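Uncharacterized protein (Thermus thermophilus HB8, PDB 6SCE) probably acts as a DNA nuclease in type III CRISPR defence, switched on when cyclic oligoadenylate binds its CARF domain. Local coordinates at residues E80-T86 with G104-V110. Residues are numbered along the deposited sequence; the frame is centred on the assembly and turned at random.
Sequences EVWVNLT and GARVFLV. With nucleotides of chain B.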
loop_
_atom_site.group_PDB
_atom_site.type_symbol
_atom_site.label_atom_id
_atom_site.label_comp_id
_atom_site.label_asym_id
_atom_site.label_seq_id
_atom_site.Cartn_x
_atom_site.Cartn_y
_atom_site.Cartn_z
ATOM N N GLU A 80 -30.821 16.872 11.762
ATOM C CA GLU A 80 -30.536 15.816 10.799
ATOM C C GLU A 80 -29.070 15.897 10.358
ATOM O O GLU A 80 -28.613 16.933 9.899
ATOM C CB GLU A 80 -31.448 15.906 9.567
ATOM C CG GLU A 80 -32.934 15.634 9.816
ATOM C CD GLU A 80 -33.254 14.286 10.480
ATOM O OE1 GLU A 80 -32.577 13.264 10.212
ATOM O OE2 GLU A 80 -34.218 14.245 11.274
ATOM N N VAL A 81 -28.321 14.833 10.593
ATOM C CA VAL A 81 -26.923 14.796 10.165
ATOM C C VAL A 81 -26.755 13.647 9.184
ATOM O O VAL A 81 -27.424 12.610 9.292
ATOM C CB VAL A 81 -25.907 14.720 11.332
ATOM C CG1 VAL A 81 -25.950 15.970 12.206
ATOM C CG2 VAL A 81 -26.083 13.473 12.171
ATOM N N TRP A 82 -25.857 13.856 8.225
ATOM C CA TRP A 82 -25.452 12.830 7.284
ATOM C C TRP A 82 -23.992 12.564 7.567
ATOM O O TRP A 82 -23.185 13.484 7.526
ATOM C CB TRP A 82 -25.623 13.292 5.842
ATOM C CG TRP A 82 -27.061 13.446 5.475
ATOM C CD1 TRP A 82 -27.935 14.364 5.968
ATOM C CD2 TRP A 82 -27.769 12.689 4.513
ATOM N NE1 TRP A 82 -29.161 14.204 5.370
ATOM C CE2 TRP A 82 -29.083 13.167 4.491
ATOM C CE3 TRP A 82 -27.419 11.638 3.660
ATOM C CZ2 TRP A 82 -30.046 12.644 3.644
ATOM C CZ3 TRP A 82 -28.377 11.118 2.837
ATOM C CH2 TRP A 82 -29.673 11.631 2.823
ATOM N N VAL A 83 -23.671 11.319 7.875
ATOM C CA VAL A 83 -22.327 10.998 8.335
ATOM C C VAL A 83 -21.622 10.085 7.338
ATOM O O VAL A 83 -22.046 8.957 7.150
ATOM C CB VAL A 83 -22.373 10.304 9.709
ATOM C CG1 VAL A 83 -20.993 10.135 10.283
ATOM C CG2 VAL A 83 -23.227 11.104 10.670
ATOM N N ASN A 84 -20.531 10.586 6.731
ATOM C CA ASN A 84 -19.760 9.824 5.746
ATOM C C ASN A 84 -18.568 9.194 6.441
ATOM O O ASN A 84 -17.729 9.907 6.935
ATOM C CB ASN A 84 -19.334 10.759 4.601
ATOM C CG ASN A 84 -18.574 10.054 3.471
ATOM O OD1 ASN A 84 -18.291 8.863 3.534
ATOM N ND2 ASN A 84 -18.195 10.835 2.439
ATOM N N LEU A 85 -18.492 7.855 6.453
ATOM C CA LEU A 85 -17.410 7.121 7.146
ATOM C C LEU A 85 -16.294 6.584 6.260
ATOM O O LEU A 85 -15.414 5.853 6.731
ATOM C CB LEU A 85 -17.994 5.945 7.916
ATOM C CG LEU A 85 -19.108 6.290 8.904
ATOM C CD1 LEU A 85 -19.550 5.043 9.643
ATOM C CD2 LEU A 85 -18.694 7.393 9.826
ATOM N N THR A 86 -16.293 6.968 4.989
ATOM C CA THR A 86 -15.281 6.474 4.047
ATOM C C THR A 86 -13.878 6.994 4.329
ATOM O O THR A 86 -12.895 6.286 4.155
ATOM C CB THR A 86 -15.747 6.785 2.607
ATOM O OG1 THR A 86 -16.832 5.902 2.283
ATOM C CG2 THR A 86 -14.637 6.539 1.569
ATOM N N GLY A 104 -31.922 10.834 14.162
ATOM C CA GLY A 104 -31.464 12.106 13.632
ATOM C C GLY A 104 -30.203 11.970 12.764
ATOM O O GLY A 104 -29.620 12.990 12.367
ATOM N N ALA A 105 -29.801 10.739 12.450
ATOM C CA ALA A 105 -28.531 10.489 11.721
ATOM C C ALA A 105 -28.717 9.534 10.584
ATOM O O ALA A 105 -29.448 8.567 10.694
ATOM C CB ALA A 105 -27.470 9.955 12.660
ATOM N N ARG A 106 -28.098 9.834 9.447
ATOM C CA ARG A 106 -28.026 8.893 8.341
ATOM C C ARG A 106 -26.525 8.631 8.190
ATOM O O ARG A 106 -25.755 9.569 8.104
ATOM C CB ARG A 106 -28.606 9.464 7.060
ATOM C CG ARG A 106 -30.147 9.567 7.063
ATOM C CD ARG A 106 -30.722 10.121 5.767
ATOM N NE ARG A 106 -32.189 10.273 5.812
ATOM C CZ ARG A 106 -32.845 11.282 6.402
ATOM N NH1 ARG A 106 -32.204 12.284 7.013
ATOM N NH2 ARG A 106 -34.178 11.297 6.393
ATOM N N VAL A 107 -26.129 7.368 8.159
ATOM C CA VAL A 107 -24.712 7.011 8.114
ATOM C C VAL A 107 -24.461 6.249 6.829
ATOM O O VAL A 107 -25.212 5.348 6.472
ATOM C CB VAL A 107 -24.326 6.144 9.321
ATOM C CG1 VAL A 107 -22.833 5.817 9.302
ATOM C CG2 VAL A 107 -24.691 6.864 10.612
ATOM N N PHE A 108 -23.389 6.618 6.123
ATOM C CA PHE A 108 -23.113 5.996 4.850
ATOM C C PHE A 108 -21.617 5.993 4.517
ATOM O O PHE A 108 -20.822 6.602 5.213
ATOM C CB PHE A 108 -23.924 6.687 3.749
ATOM C CG PHE A 108 -23.439 8.060 3.368
ATOM C CD1 PHE A 108 -23.704 9.159 4.162
ATOM C CD2 PHE A 108 -22.800 8.262 2.157
ATOM C CE1 PHE A 108 -23.277 10.421 3.807
ATOM C CE2 PHE A 108 -22.381 9.528 1.776
ATOM C CZ PHE A 108 -22.642 10.616 2.600
ATOM N N LEU A 109 -21.290 5.258 3.474
ATOM C CA LEU A 109 -19.934 5.166 2.893
ATOM C C LEU A 109 -20.090 5.435 1.415
ATOM O O LEU A 109 -21.176 5.220 0.865
ATOM C CB LEU A 109 -19.435 3.714 2.961
ATOM C CG LEU A 109 -19.467 2.957 4.249
ATOM C CD1 LEU A 109 -18.972 1.549 4.068
ATOM C CD2 LEU A 109 -18.572 3.744 5.209
ATOM N N VAL A 110 -19.005 5.819 0.758
ATOM C CA VAL A 110 -18.951 5.852 -0.706
ATOM C C VAL A 110 -17.849 4.890 -1.126
ATOM O O VAL A 110 -16.722 4.935 -0.621
ATOM C CB VAL A 110 -18.757 7.268 -1.273
ATOM C CG1 VAL A 110 -19.969 8.109 -0.940
ATOM C CG2 VAL A 110 -17.504 7.974 -0.732
ATOM P P A B 2 -8.516 8.650 2.534
ATOM O OP1 A B 2 -7.456 9.252 1.667
ATOM O OP2 A B 2 -9.604 9.482 3.158
ATOM O "O5'" A B 2 -9.230 7.504 1.667
ATOM C "C5'" A B 2 -10.453 6.921 2.175
ATOM C "C4'" A B 2 -10.974 5.914 1.180
ATOM O "O4'" A B 2 -11.381 6.622 -0.022
ATOM C "C3'" A B 2 -9.990 4.839 0.739
ATOM O "O3'" A B 2 -10.624 3.565 0.642
ATOM C "C2'" A B 2 -9.573 5.301 -0.655
ATOM O "O2'" A B 2 -9.222 4.225 -1.496
ATOM C "C1'" A B 2 -10.855 5.962 -1.143
ATOM N N9 A B 2 -10.683 6.899 -2.236
ATOM C C8 A B 2 -9.529 7.544 -2.617
ATOM N N7 A B 2 -9.696 8.277 -3.689
ATOM C C5 A B 2 -11.023 8.092 -4.046
ATOM C C6 A B 2 -11.802 8.591 -5.108
ATOM N N6 A B 2 -11.317 9.350 -6.089
ATOM N N1 A B 2 -13.108 8.236 -5.138
ATOM C C2 A B 2 -13.558 7.388 -4.203
ATOM N N3 A B 2 -12.919 6.844 -3.167
ATOM C C4 A B 2 -11.638 7.238 -3.154
#
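Strands 81-84 and 105-111 are the two arms of a beta-alpha-beta unit, joined through helix 90-100 and paired in parallel in the N-terminal sheet. Val-81 N donates to Gly-104 O, Arg-106 N to Val-81 O, Val-83 N to Arg-106 O (2.7 Å), Phe-108 N to Val-83 O and Leu-85 N to Phe-108 O.

Trp-82, Arg-106, Asn-84 and Phe-108 share one face of the sheet. The Arg-106 chain, extended from CG to NE, lies over the indole, with CD 3.5 Å from the centroid of its six-membered ring in a CH-pi contact. The guanidinium plane is turned 18° from that of the indole, and its NH1 reaches Glu-80 OE1 in a long salt bridge of 3.4 Å. Cutting Trp-82 back to an alanine here takes away the aromatic surface under Arg-106 CD, which would probably leave the guanidinium freer to swing away from Glu-80. Further along, Asn-84 CB sits off-centre over the Phe-108 ring, while the amide's ND2 hydrogen-bonds to Tyr-6 OH.

Val-81, Ala-105, Val-83 and Val-107 line the other face. Past the strand end, Leu-85 CD1 presses on Val-107 CG1 at a tight 3.4 Å, and Leu-85 also packs against helix 90-100.

Where the first strand ends, Asn-84 OD1 accepts from Thr-86 N (3.1 Å), closing an Asx turn. Thr-86 OG1, anti to its own carbonyl carbon (chi1 -72°), accepts from Val-110 N at 2.7 Å. Thr-86 O lies 3.2 Å from C5' of A2 of chain B, placing the bound nucleotide just beyond the C-terminal end of strand 81-84, consistent with the Rossmann-like fold of a CARF domain.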